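Side-chain contacts in UDP-N-acetylglucosamine 2-epimerase (Listeria monocytogenes, PDB 3OT5), which probably interconverts UDP-N-acetylglucosamine and UDP-N-acetylmannosamine by epimerising the sugar at C2: residues N183-G188 and A192-T197; P216-L221 and L299-L304; R225-T230 and D357-K362; P240-F245 and R271-A276; V248-E253 and T346-L351. One frame throughout, in Å; residues are numbered along the deposited sequence.

Contact 1 of 5, residues N183-G188 and A192-T197; sequences NLLAEG and ATIFVT
With CG1 of I194 anti to its carbonyl carbon (chi1 -53°) and CD1 carried on in an extended arm (chi2 167°), the whole length of the isoleucine reaches from the strand toward the helix. Its terminal methyl does most of the touching: CD1 of I194 lies 3.5 Å from CB of L184, close to the root of that leucine, and 3.8 Å from CD2 of L185. The methyl is therefore received by two consecutive residues of the last helical turn, at the base of one and the branch end of the other. L184 crosses the isoleucine at a slant, its CD1 4.2 Å from the I194 branch methyl CG2. These residues belong to the beta-alpha-beta unit of strand 172-175, helix 178-186 and strand 194-196, in the Rossmann-like half of the protein whose parallel sheet ends at strand 194-196. Just past the leucines the helix stops in a Schellman motif, with G188 at the C-prime position in a positive-phi conformation and its N bonded to L185 O at 2.9 Å. L184 also packs on H173 and S175 of the neighbouring strand, and I194 shares S175 with it.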
# COMPACT_ATOMS: atom_id res chain seq x y z
N ASN A 183 -2.26 -18.39 -5.66
CA ASN A 183 -0.82 -18.62 -5.61
C ASN A 183 -0.49 -19.53 -4.45
O ASN A 183 0.30 -20.46 -4.59
CB ASN A 183 -0.06 -17.30 -5.44
CG ASN A 183 -0.16 -16.41 -6.67
OD1 ASN A 183 -0.50 -16.87 -7.75
ND2 ASN A 183 0.17 -15.15 -6.51
N LEU A 184 -1.10 -19.25 -3.31
CA LEU A 184 -0.86 -20.05 -2.12
C LEU A 184 -1.39 -21.46 -2.32
O LEU A 184 -0.75 -22.43 -1.91
CB LEU A 184 -1.44 -19.37 -0.88
CG LEU A 184 -0.67 -18.11 -0.47
CD1 LEU A 184 -1.48 -17.25 0.50
CD2 LEU A 184 0.72 -18.49 0.12
N LEU A 185 -2.55 -21.58 -2.95
CA LEU A 185 -3.13 -22.90 -3.21
C LEU A 185 -2.25 -23.72 -4.14
O LEU A 185 -2.09 -24.93 -3.94
CB LEU A 185 -4.54 -22.78 -3.80
CG LEU A 185 -5.60 -22.24 -2.84
CD1 LEU A 185 -6.93 -22.08 -3.57
CD2 LEU A 185 -5.75 -23.14 -1.63
N ALA A 186 -1.67 -23.08 -5.16
CA ALA A 186 -0.80 -23.77 -6.12
C ALA A 186 0.45 -24.33 -5.43
O ALA A 186 1.05 -25.30 -5.91
CB ALA A 186 -0.41 -22.84 -7.27
N GLU A 187 0.85 -23.72 -4.32
CA GLU A 187 1.99 -24.21 -3.54
C GLU A 187 1.56 -25.26 -2.51
O GLU A 187 2.34 -25.68 -1.66
CB GLU A 187 2.70 -23.05 -2.84
CG GLU A 187 3.35 -22.07 -3.80
CD GLU A 187 3.87 -20.82 -3.13
OE1 GLU A 187 3.46 -20.54 -1.97
OE2 GLU A 187 4.67 -20.10 -3.76
N GLY A 188 0.30 -25.69 -2.58
CA GLY A 188 -0.22 -26.71 -1.69
C GLY A 188 -0.63 -26.27 -0.30
O GLY A 188 -0.71 -27.11 0.59
N ALA A 192 -8.26 -23.98 4.13
CA ALA A 192 -8.84 -23.54 5.40
C ALA A 192 -7.99 -22.48 6.12
O ALA A 192 -8.48 -21.79 7.02
CB ALA A 192 -9.09 -24.73 6.32
N THR A 193 -6.73 -22.33 5.73
CA THR A 193 -5.86 -21.35 6.39
C THR A 193 -5.69 -20.03 5.61
O THR A 193 -5.03 -19.10 6.11
CB THR A 193 -4.47 -21.96 6.63
OG1 THR A 193 -3.82 -22.20 5.38
CG2 THR A 193 -4.59 -23.27 7.43
N ILE A 194 -6.28 -19.92 4.43
CA ILE A 194 -6.14 -18.70 3.62
C ILE A 194 -7.43 -17.89 3.58
O ILE A 194 -8.52 -18.43 3.34
CB ILE A 194 -5.77 -19.02 2.16
CG1 ILE A 194 -4.54 -19.93 2.08
CG2 ILE A 194 -5.52 -17.74 1.39
CD1 ILE A 194 -4.35 -20.51 0.70
N PHE A 195 -7.30 -16.58 3.78
CA PHE A 195 -8.46 -15.70 3.75
C PHE A 195 -8.20 -14.49 2.86
O PHE A 195 -7.28 -13.73 3.12
CB PHE A 195 -8.81 -15.22 5.16
CG PHE A 195 -9.18 -16.32 6.10
CD1 PHE A 195 -10.51 -16.68 6.28
CD2 PHE A 195 -8.21 -17.00 6.81
CE1 PHE A 195 -10.86 -17.69 7.15
CE2 PHE A 195 -8.55 -18.03 7.69
CZ PHE A 195 -9.88 -18.37 7.86
N VAL A 196 -9.01 -14.32 1.81
CA VAL A 196 -8.90 -13.16 0.95
C VAL A 196 -9.61 -12.10 1.76
O VAL A 196 -10.82 -12.12 1.91
CB VAL A 196 -9.61 -13.33 -0.41
CG1 VAL A 196 -9.43 -12.03 -1.27
CG2 VAL A 196 -9.08 -14.53 -1.16
N THR A 197 -8.84 -11.17 2.28
CA THR A 197 -9.36 -10.12 3.13
C THR A 197 -9.36 -8.73 2.51
O THR A 197 -10.03 -7.82 3.01
CB THR A 197 -8.44 -10.01 4.35
OG1 THR A 197 -7.13 -9.67 3.90
CG2 THR A 197 -8.38 -11.35 5.09

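Contact 2 of 5, residues P216-L221 and L299-L304; sequences PILENL and LRKSYL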
# COMPACT_ATOMS: atom_id res chain seq x y z
N PRO A 216 -2.84 25.08 0.76
CA PRO A 216 -3.10 26.23 -0.13
C PRO A 216 -3.63 25.86 -1.52
O PRO A 216 -4.66 26.37 -1.95
CB PRO A 216 -1.72 26.90 -0.27
CG PRO A 216 -0.73 25.96 0.38
CD PRO A 216 -1.51 25.20 1.39
N ILE A 217 -2.92 24.95 -2.20
CA ILE A 217 -3.29 24.51 -3.54
C ILE A 217 -4.69 23.92 -3.57
O ILE A 217 -5.46 24.16 -4.50
CB ILE A 217 -2.31 23.44 -4.05
CG1 ILE A 217 -0.89 24.01 -4.12
CG2 ILE A 217 -2.75 22.95 -5.41
CD1 ILE A 217 0.15 22.97 -4.46
N LEU A 218 -4.99 23.12 -2.56
CA LEU A 218 -6.30 22.50 -2.46
C LEU A 218 -7.34 23.56 -2.12
O LEU A 218 -8.47 23.48 -2.58
CB LEU A 218 -6.27 21.37 -1.44
CG LEU A 218 -5.36 20.21 -1.86
CD1 LEU A 218 -5.28 19.15 -0.77
CD2 LEU A 218 -5.85 19.61 -3.16
N GLU A 219 -6.93 24.56 -1.34
CA GLU A 219 -7.81 25.66 -0.93
C GLU A 219 -8.03 26.66 -2.06
O GLU A 219 -9.09 27.27 -2.16
CB GLU A 219 -7.25 26.37 0.31
CG GLU A 219 -7.15 25.47 1.56
CD GLU A 219 -6.54 26.18 2.77
OE1 GLU A 219 -6.43 25.54 3.85
OE2 GLU A 219 -6.18 27.37 2.65
N ASN A 220 -7.02 26.83 -2.92
CA ASN A 220 -7.15 27.75 -4.05
C ASN A 220 -7.66 27.03 -5.29
O ASN A 220 -7.85 27.64 -6.33
CB ASN A 220 -5.80 28.41 -4.35
CG ASN A 220 -5.32 29.31 -3.22
OD1 ASN A 220 -5.96 29.41 -2.17
ND2 ASN A 220 -4.19 29.98 -3.44
N LEU A 221 -7.91 25.73 -5.15
CA LEU A 221 -8.36 24.90 -6.27
C LEU A 221 -9.65 25.44 -6.91
O LEU A 221 -9.76 25.52 -8.13
CB LEU A 221 -8.54 23.45 -5.80
CG LEU A 221 -8.60 22.38 -6.89
CD1 LEU A 221 -7.29 22.36 -7.66
CD2 LEU A 221 -8.88 21.00 -6.31
N LEU A 299 -4.93 13.03 -2.92
CA LEU A 299 -5.57 12.01 -3.70
C LEU A 299 -7.08 12.16 -3.55
O LEU A 299 -7.81 12.15 -4.55
CB LEU A 299 -5.08 10.65 -3.21
CG LEU A 299 -5.17 9.44 -4.11
CD1 LEU A 299 -4.38 9.71 -5.40
CD2 LEU A 299 -4.63 8.23 -3.39
N ARG A 300 -7.55 12.35 -2.32
CA ARG A 300 -8.99 12.48 -2.08
C ARG A 300 -9.69 13.54 -2.92
O ARG A 300 -10.82 13.33 -3.37
CB ARG A 300 -9.30 12.72 -0.60
CG ARG A 300 -10.80 12.92 -0.35
CD ARG A 300 -11.16 12.92 1.11
NE ARG A 300 -12.59 13.11 1.30
CZ ARG A 300 -13.50 12.15 1.25
NH1 ARG A 300 -14.78 12.44 1.44
NH2 ARG A 300 -13.15 10.88 1.01
N LYS A 301 -9.03 14.69 -3.11
CA LYS A 301 -9.62 15.79 -3.88
C LYS A 301 -9.24 15.74 -5.37
O LYS A 301 -9.64 16.60 -6.15
CB LYS A 301 -9.21 17.13 -3.26
CG LYS A 301 -9.85 18.37 -3.91
CD LYS A 301 -11.39 18.30 -3.91
CE LYS A 301 -12.01 19.56 -4.53
NZ LYS A 301 -13.50 19.46 -4.60
N SER A 302 -8.49 14.71 -5.76
CA SER A 302 -8.06 14.57 -7.14
C SER A 302 -9.17 14.05 -8.07
O SER A 302 -10.04 13.29 -7.65
CB SER A 302 -6.85 13.63 -7.21
OG SER A 302 -5.80 14.14 -6.41
N TYR A 303 -9.13 14.50 -9.31
CA TYR A 303 -10.09 14.09 -10.32
C TYR A 303 -9.52 12.85 -10.98
O TYR A 303 -10.26 11.94 -11.35
CB TYR A 303 -10.31 15.21 -11.34
CG TYR A 303 -11.39 14.96 -12.36
CD1 TYR A 303 -12.73 15.21 -12.07
CD2 TYR A 303 -11.08 14.50 -13.64
CE1 TYR A 303 -13.73 14.99 -13.02
CE2 TYR A 303 -12.08 14.28 -14.60
CZ TYR A 303 -13.40 14.52 -14.28
OH TYR A 303 -14.39 14.31 -15.22
N LEU A 304 -8.21 12.81 -11.15
CA LEU A 304 -7.57 11.66 -11.75
C LEU A 304 -6.11 11.69 -11.35
O LEU A 304 -5.57 12.73 -10.97
CB LEU A 304 -7.76 11.62 -13.28
CG LEU A 304 -6.86 12.49 -14.17
CD1 LEU A 304 -5.51 11.82 -14.26
CD2 LEU A 304 -7.42 12.66 -15.57
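K301 touches two leucines, L218 and L221, with its aliphatic chain, each in a different way. CG of the lysine is anti to its backbone N (chi1 -175°), and a bend at the next bond (chi2 56°) folds the remaining methylenes over L221. CD2 of L221 consequently meets the lysine twice, at 3.7 Å from K301 CG and 3.9 Å from K301 CE, so the methyl bridges CG and CE on one side of the extended outer chain while the two side chains run at a slant to each other. L218 behaves differently: it and the lysine pass in opposite directions, and its CD2 comes only to the base of K301, 4.2 Å from CB. The short helix 216-219 and the turn after it are thus laid against the C-terminal end of helix 292-301, where the chain leads into strand 302-307 of the six-stranded parallel sheet. Both leucines continue inward onto L226 of strand 225-229, which lies beside that strand. The chemistry is that of an amphipathic lysine at the margin of an apolar patch: its CB, CG and CE give the leucines a hydrocarbon surface, while the last straight bonds of the chain carry NZ beyond the leucines' contact, at a residue exposed on the surface.

Contact 3 of 5, residues R225-T230 and D357-K362; sequences RLILMT and DLLDNK
L359 and R225 join the last turn of helix 348-360 to the start of strand 225-229, a helix packed on the parallel sheet of a Rossmann-like domain. The arginine leaves the strand with CG beside its backbone N and then bends at chi3 (-66°), which turns the guanidinium over the leucine: CD2 of L359 lies over the centre of one face, 3.7 Å from CZ of R225. From there NH1 of R225 reaches L359 O near the end of the helix, a hydrogen bond modelled at 2.5 Å, shorter than is usual, so its exact length is doubtful. Y303 makes a cation-pi contact with the same group, and D257 forms a salt bridge with NH2. Further along the strand I227, its CD1 extended (chi2 175°), meets CD1 of L359 at 4.2 Å, the two side chains crossing at about a right angle. One water lies in the plane at the guanidinium edge, accepting from R225 NH2 at 2.6 Å and donating to D360 OD1 at 3.1 Å.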
# COMPACT_ATOMS: atom_id res chain seq x y z
N ARG A 225 -10.35 20.98 -11.66
CA ARG A 225 -10.15 19.55 -11.50
C ARG A 225 -8.67 19.27 -11.28
O ARG A 225 -7.83 19.55 -12.13
CB ARG A 225 -10.70 18.82 -12.70
CG ARG A 225 -12.21 19.01 -12.79
CD ARG A 225 -12.80 18.40 -14.02
NE ARG A 225 -12.35 19.04 -15.25
CZ ARG A 225 -12.66 18.60 -16.46
NH1 ARG A 225 -13.41 17.51 -16.58
NH2 ARG A 225 -12.21 19.22 -17.53
N LEU A 226 -8.38 18.70 -10.12
CA LEU A 226 -7.03 18.39 -9.73
C LEU A 226 -6.50 17.10 -10.37
O LEU A 226 -7.11 16.03 -10.26
CB LEU A 226 -6.96 18.28 -8.20
CG LEU A 226 -5.65 17.84 -7.54
CD1 LEU A 226 -4.48 18.70 -7.97
CD2 LEU A 226 -5.79 17.85 -6.02
N ILE A 227 -5.38 17.23 -11.07
CA ILE A 227 -4.71 16.10 -11.66
C ILE A 227 -3.44 15.92 -10.85
O ILE A 227 -2.67 16.87 -10.69
CB ILE A 227 -4.32 16.29 -13.09
CG1 ILE A 227 -5.55 16.50 -13.98
CG2 ILE A 227 -3.52 15.05 -13.56
CD1 ILE A 227 -5.20 16.82 -15.40
N LEU A 228 -3.22 14.72 -10.35
CA LEU A 228 -2.05 14.43 -9.56
C LEU A 228 -1.18 13.47 -10.35
O LEU A 228 -1.69 12.56 -11.01
CB LEU A 228 -2.50 13.80 -8.24
CG LEU A 228 -1.49 13.44 -7.15
CD1 LEU A 228 -0.69 14.65 -6.71
CD2 LEU A 228 -2.26 12.84 -5.97
N MET A 229 0.13 13.70 -10.34
CA MET A 229 1.06 12.83 -11.05
C MET A 229 2.26 12.43 -10.19
O MET A 229 2.78 13.24 -9.42
CB MET A 229 1.60 13.53 -12.29
CG MET A 229 2.59 12.68 -13.05
SD MET A 229 3.26 13.53 -14.47
CE MET A 229 4.47 12.31 -15.01
N THR A 230 2.67 11.17 -10.31
CA THR A 230 3.85 10.66 -9.61
C THR A 230 4.46 9.58 -10.49
O THR A 230 3.74 8.85 -11.19
CB THR A 230 3.55 10.08 -8.22
OG1 THR A 230 2.63 8.98 -8.34
CG2 THR A 230 2.96 11.13 -7.31
N ASP A 357 -10.05 12.04 -22.42
CA ASP A 357 -11.22 11.15 -22.38
C ASP A 357 -11.92 11.28 -21.04
O ASP A 357 -13.12 11.57 -20.98
CB ASP A 357 -10.78 9.70 -22.59
CG ASP A 357 -11.95 8.72 -22.52
OD1 ASP A 357 -11.76 7.63 -21.93
OD2 ASP A 357 -13.05 9.03 -23.03
N LEU A 358 -11.15 11.09 -19.97
CA LEU A 358 -11.67 11.17 -18.60
C LEU A 358 -12.14 12.57 -18.24
O LEU A 358 -13.16 12.74 -17.57
CB LEU A 358 -10.61 10.69 -17.60
CG LEU A 358 -10.26 9.21 -17.71
CD1 LEU A 358 -9.15 8.84 -16.73
CD2 LEU A 358 -11.49 8.38 -17.47
N LEU A 359 -11.40 13.58 -18.67
CA LEU A 359 -11.77 14.95 -18.38
C LEU A 359 -13.03 15.43 -19.14
O LEU A 359 -13.85 16.15 -18.57
CB LEU A 359 -10.59 15.89 -18.68
CG LEU A 359 -9.40 15.75 -17.74
CD1 LEU A 359 -8.19 16.51 -18.27
CD2 LEU A 359 -9.77 16.22 -16.33
N ASP A 360 -13.20 14.99 -20.38
CA ASP A 360 -14.33 15.44 -21.22
C ASP A 360 -15.60 14.60 -21.15
O ASP A 360 -16.69 15.07 -21.52
CB ASP A 360 -13.89 15.48 -22.68
CG ASP A 360 -12.65 16.33 -22.89
OD1 ASP A 360 -12.06 16.80 -21.90
OD2 ASP A 360 -12.25 16.50 -24.06
N ASN A 361 -15.46 13.36 -20.69
CA ASN A 361 -16.58 12.44 -20.60
C ASN A 361 -16.82 12.03 -19.16
O ASN A 361 -16.16 11.13 -18.63
CB ASN A 361 -16.27 11.22 -21.45
CG ASN A 361 -15.93 11.58 -22.88
OD1 ASN A 361 -16.63 12.36 -23.53
ND2 ASN A 361 -14.86 10.98 -23.40
N LYS A 362 -17.77 12.71 -18.53
CA LYS A 362 -18.17 12.44 -17.14
C LYS A 362 -18.61 10.98 -16.97
O LYS A 362 -18.43 10.39 -15.90
CB LYS A 362 -19.27 13.44 -16.75
CG LYS A 362 -19.86 13.37 -15.34
CD LYS A 362 -20.82 12.20 -15.12
CE LYS A 362 -21.72 12.45 -13.91
NZ LYS A 362 -20.93 12.72 -12.66
O HOH W 1 -13.28 18.71 -19.82

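Contact 4 of 5, residues P240-F245 and R271-A276; sequences PMQGMF and REKAMA
K273 and A274 meet the ring of F245, which the first helix turns toward the second. R271 opens the second segment by facing elsewhere, its guanidinium in a salt bridge with E288. Two residues on, K273 points at the other helix and puts CB at the edge of the F245 ring, near its plane, 3.9 Å from CE2. Its chain is extended as far as CE and bends only at the last torsion (chi4 -61°), which brings NZ to the side where Q242 stands; NZ of K273 and OE1 of Q242 are 4.2 Å apart, a loose polar approach with the two chains at about a right angle. The segments 240-245 and 271-276 of helices 240-254 and 268-278 have axes 9.9 Å apart at closest approach, crossing at -25°; the two helices flank strand 258-263 in the chain, so the pair belongs to a helix-strand-helix succession of the Rossmann-like domain. A274 follows, and its backbone takes part: CA sits over one face of the F245 ring, offset toward the rim, while the backbone N of A274 is 3.8 Å from CE2 of F245. CB of A274 is 4.1 Å from F245 CZ. Y262 of strand 258-263 meets the same ring edge-to-face and also touches A274.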
# COMPACT_ATOMS: atom_id res chain seq x y z
N PRO A 240 11.77 8.53 -21.00
CA PRO A 240 10.33 8.74 -21.19
C PRO A 240 9.77 9.89 -20.37
O PRO A 240 8.70 10.41 -20.69
CB PRO A 240 9.70 7.42 -20.72
CG PRO A 240 10.80 6.42 -20.78
CD PRO A 240 12.03 7.19 -20.43
N MET A 241 10.50 10.31 -19.34
CA MET A 241 10.03 11.35 -18.46
C MET A 241 9.68 12.62 -19.23
O MET A 241 8.64 13.23 -18.98
CB MET A 241 11.08 11.66 -17.39
CG MET A 241 10.48 12.24 -16.12
SD MET A 241 9.38 11.04 -15.31
CE MET A 241 8.84 11.94 -13.86
N GLN A 242 10.53 13.01 -20.17
CA GLN A 242 10.29 14.21 -20.95
C GLN A 242 8.96 14.16 -21.69
O GLN A 242 8.18 15.11 -21.61
CB GLN A 242 11.44 14.46 -21.94
CG GLN A 242 11.23 15.67 -22.83
CD GLN A 242 12.45 16.00 -23.65
OE1 GLN A 242 13.56 15.65 -23.28
NE2 GLN A 242 12.25 16.71 -24.76
N GLY A 243 8.69 13.07 -22.39
CA GLY A 243 7.44 12.92 -23.12
C GLY A 243 6.25 13.01 -22.18
O GLY A 243 5.22 13.61 -22.51
N MET A 244 6.39 12.43 -20.99
CA MET A 244 5.31 12.44 -20.01
C MET A 244 5.01 13.85 -19.47
O MET A 244 3.84 14.21 -19.36
CB MET A 244 5.57 11.43 -18.88
CG MET A 244 5.68 10.00 -19.40
SD MET A 244 5.76 8.71 -18.16
CE MET A 244 7.13 9.25 -17.15
N PHE A 245 6.04 14.64 -19.14
CA PHE A 245 5.79 16.01 -18.65
C PHE A 245 5.16 16.84 -19.76
O PHE A 245 4.21 17.60 -19.51
CB PHE A 245 7.05 16.72 -18.15
CG PHE A 245 7.72 16.06 -16.97
CD1 PHE A 245 6.98 15.65 -15.88
CD2 PHE A 245 9.10 16.00 -16.90
CE1 PHE A 245 7.61 15.06 -14.76
CE2 PHE A 245 9.74 15.44 -15.79
CZ PHE A 245 8.99 14.97 -14.72
N ARG A 271 14.05 16.82 -12.03
CA ARG A 271 13.55 18.14 -11.65
C ARG A 271 13.80 19.17 -12.72
O ARG A 271 12.94 19.99 -13.02
CB ARG A 271 14.17 18.62 -10.35
CG ARG A 271 13.75 17.79 -9.19
CD ARG A 271 13.96 18.52 -7.90
NE ARG A 271 13.37 17.75 -6.81
CZ ARG A 271 13.16 18.21 -5.59
NH1 ARG A 271 13.47 19.46 -5.29
NH2 ARG A 271 12.61 17.42 -4.68
N GLU A 272 15.00 19.13 -13.28
CA GLU A 272 15.39 20.05 -14.33
C GLU A 272 14.42 19.93 -15.50
O GLU A 272 14.02 20.94 -16.07
CB GLU A 272 16.84 19.76 -14.75
CG GLU A 272 17.40 20.62 -15.86
CD GLU A 272 18.87 20.30 -16.14
OE1 GLU A 272 19.52 19.63 -15.29
OE2 GLU A 272 19.39 20.73 -17.19
N LYS A 273 14.02 18.71 -15.85
CA LYS A 273 13.07 18.50 -16.95
C LYS A 273 11.70 19.01 -16.55
O LYS A 273 10.97 19.56 -17.37
CB LYS A 273 12.97 17.01 -17.33
CG LYS A 273 14.25 16.42 -17.95
CD LYS A 273 14.10 14.92 -18.21
CE LYS A 273 15.41 14.26 -18.66
NZ LYS A 273 15.93 14.83 -19.93
N ALA A 274 11.35 18.83 -15.28
CA ALA A 274 10.07 19.27 -14.75
C ALA A 274 9.97 20.79 -14.73
O ALA A 274 8.94 21.34 -15.11
CB ALA A 274 9.85 18.70 -13.34
N MET A 275 11.02 21.46 -14.27
CA MET A 275 11.04 22.92 -14.23
C MET A 275 10.98 23.49 -15.64
O MET A 275 10.25 24.45 -15.91
CB MET A 275 12.32 23.44 -13.55
CG MET A 275 12.41 23.14 -12.06
SD MET A 275 11.13 23.99 -11.12
CE MET A 275 11.57 25.71 -11.35
N ALA A 276 11.76 22.89 -16.54
CA ALA A 276 11.84 23.33 -17.92
C ALA A 276 10.51 23.22 -18.64
O ALA A 276 10.11 24.15 -19.34
CB ALA A 276 12.90 22.53 -18.65

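Contact 5 of 5, residues V248-E253 and T346-L351; sequences VREIVE and TNKENL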
# COMPACT_ATOMS: atom_id res chain seq x y z
N VAL A 248 1.37 16.11 -19.89
CA VAL A 248 0.55 16.76 -18.87
C VAL A 248 0.53 18.29 -19.05
O VAL A 248 -0.49 18.93 -18.80
CB VAL A 248 0.97 16.33 -17.43
CG1 VAL A 248 0.65 14.85 -17.22
CG2 VAL A 248 2.45 16.60 -17.18
N ARG A 249 1.64 18.87 -19.50
CA ARG A 249 1.68 20.30 -19.78
C ARG A 249 0.58 20.59 -20.79
O ARG A 249 -0.23 21.51 -20.61
CB ARG A 249 3.02 20.66 -20.40
CG ARG A 249 3.16 22.09 -20.90
CD ARG A 249 3.32 23.12 -19.78
NE ARG A 249 3.44 24.47 -20.35
CZ ARG A 249 3.94 25.53 -19.71
NH1 ARG A 249 4.43 25.42 -18.49
NH2 ARG A 249 3.99 26.70 -20.33
N GLU A 250 0.56 19.80 -21.85
CA GLU A 250 -0.43 19.97 -22.92
C GLU A 250 -1.87 19.72 -22.44
O GLU A 250 -2.80 20.37 -22.92
CB GLU A 250 -0.07 19.07 -24.12
CG GLU A 250 -0.96 19.28 -25.33
CD GLU A 250 -0.45 18.57 -26.59
OE1 GLU A 250 -1.25 18.42 -27.54
OE2 GLU A 250 0.73 18.16 -26.62
N ILE A 251 -2.05 18.79 -21.51
CA ILE A 251 -3.38 18.51 -20.96
C ILE A 251 -3.84 19.76 -20.22
O ILE A 251 -4.97 20.24 -20.41
CB ILE A 251 -3.36 17.30 -19.98
CG1 ILE A 251 -3.00 16.00 -20.70
CG2 ILE A 251 -4.71 17.12 -19.32
CD1 ILE A 251 -2.77 14.81 -19.75
N VAL A 252 -2.95 20.31 -19.40
CA VAL A 252 -3.23 21.52 -18.63
C VAL A 252 -3.54 22.72 -19.52
O VAL A 252 -4.49 23.46 -19.26
CB VAL A 252 -2.09 21.86 -17.66
CG1 VAL A 252 -2.28 23.25 -17.06
CG2 VAL A 252 -1.99 20.79 -16.59
N GLU A 253 -2.76 22.92 -20.58
CA GLU A 253 -2.99 24.05 -21.50
C GLU A 253 -4.29 23.89 -22.29
O GLU A 253 -4.98 24.87 -22.56
CB GLU A 253 -1.82 24.23 -22.47
CG GLU A 253 -0.51 24.63 -21.82
CD GLU A 253 0.61 24.85 -22.82
OE1 GLU A 253 0.33 24.99 -24.04
OE2 GLU A 253 1.78 24.91 -22.39
N THR A 346 3.67 5.01 -21.39
CA THR A 346 4.31 6.29 -21.20
C THR A 346 4.37 7.16 -22.47
O THR A 346 5.01 8.21 -22.47
CB THR A 346 5.74 6.07 -20.68
OG1 THR A 346 6.51 5.38 -21.67
CG2 THR A 346 5.72 5.24 -19.38
N ASN A 347 3.70 6.73 -23.53
CA ASN A 347 3.69 7.50 -24.76
C ASN A 347 2.85 8.78 -24.58
O ASN A 347 1.68 8.73 -24.21
CB ASN A 347 3.15 6.65 -25.92
CG ASN A 347 3.34 7.30 -27.27
OD1 ASN A 347 2.82 6.83 -28.28
ND2 ASN A 347 4.11 8.39 -27.31
N LYS A 348 3.49 9.93 -24.82
CA LYS A 348 2.86 11.25 -24.70
C LYS A 348 1.45 11.35 -25.32
O LYS A 348 0.53 11.90 -24.72
CB LYS A 348 3.77 12.28 -25.36
CG LYS A 348 3.31 13.72 -25.31
CD LYS A 348 4.30 14.61 -26.07
CE LYS A 348 3.90 16.07 -26.06
NZ LYS A 348 4.92 16.93 -26.75
N GLU A 349 1.28 10.81 -26.52
CA GLU A 349 -0.02 10.87 -27.18
C GLU A 349 -1.07 10.07 -26.43
O GLU A 349 -2.24 10.45 -26.38
CB GLU A 349 0.07 10.40 -28.64
CG GLU A 349 0.88 11.32 -29.56
CD GLU A 349 2.35 11.42 -29.21
OE1 GLU A 349 2.90 10.45 -28.63
OE2 GLU A 349 2.97 12.46 -29.53
N ASN A 350 -0.65 8.97 -25.80
CA ASN A 350 -1.58 8.12 -25.08
C ASN A 350 -1.95 8.78 -23.74
O ASN A 350 -3.08 8.64 -23.26
CB ASN A 350 -0.98 6.72 -24.91
CG ASN A 350 -2.04 5.64 -24.78
OD1 ASN A 350 -3.03 5.64 -25.51
ND2 ASN A 350 -1.79 4.67 -23.90
N LEU A 351 -1.00 9.48 -23.11
CA LEU A 351 -1.29 10.19 -21.86
C LEU A 351 -2.40 11.23 -22.10
O LEU A 351 -3.41 11.26 -21.38
CB LEU A 351 -0.05 10.90 -21.30
CG LEU A 351 0.89 10.23 -20.27
CD1 LEU A 351 1.54 9.02 -20.85
CD2 LEU A 351 1.92 11.18 -19.68
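Helices 240-254 and 348-360, neighbours on the six-stranded parallel sheet, meet here through E250 with K348 and I251 with L351. K348 is fully extended from CB to NZ (chi2 -177°), and the glutamate, also extended beyond CG, crosses it at about a right angle. What touches is OE2 of E250 against the lysine's CE, at 3.8 Å; NZ of K348 lies 4.4 Å from the same oxygen, too far for a salt bridge, though the opposite charges probably still attract. The ammonium group has its ion pair instead with E246, one turn earlier on the same helix as E250. On the side facing the sheet of this Rossmann-like domain, I251 sends CD1 to 4.0 Å from the backbone O of L351. The isoleucine also packs on A355 and L359 further along helix 348-360, while L351 rests on M244 and A247. At the far flank of helix 240-254, R249 NE and E253 OE2 form a salt bridge of 2.7 Å.

Overall arrangement
Contact 1 stands alone in the domain with the seven-stranded parallel sheet, its centre about 38 to 43 Å from the centres of the others. Contacts 2 to 5 belong to the domain with the six-stranded parallel sheet. There contacts 2 and 3 meet along neighbouring strands 302-307 and 225-229, contacts 3 and 5 share helix 348-360, and contacts 4 and 5 share helix 240-254, these last two pairs with centres about 11 Å apart. Contact 1 closes before any other opens; contacts 4 and 5 are both nested within the loop closed by contact 3, which crosses contact 2. The four therefore tie distant parts of the chain into one domain, in a two-domain Rossmann-like arrangement.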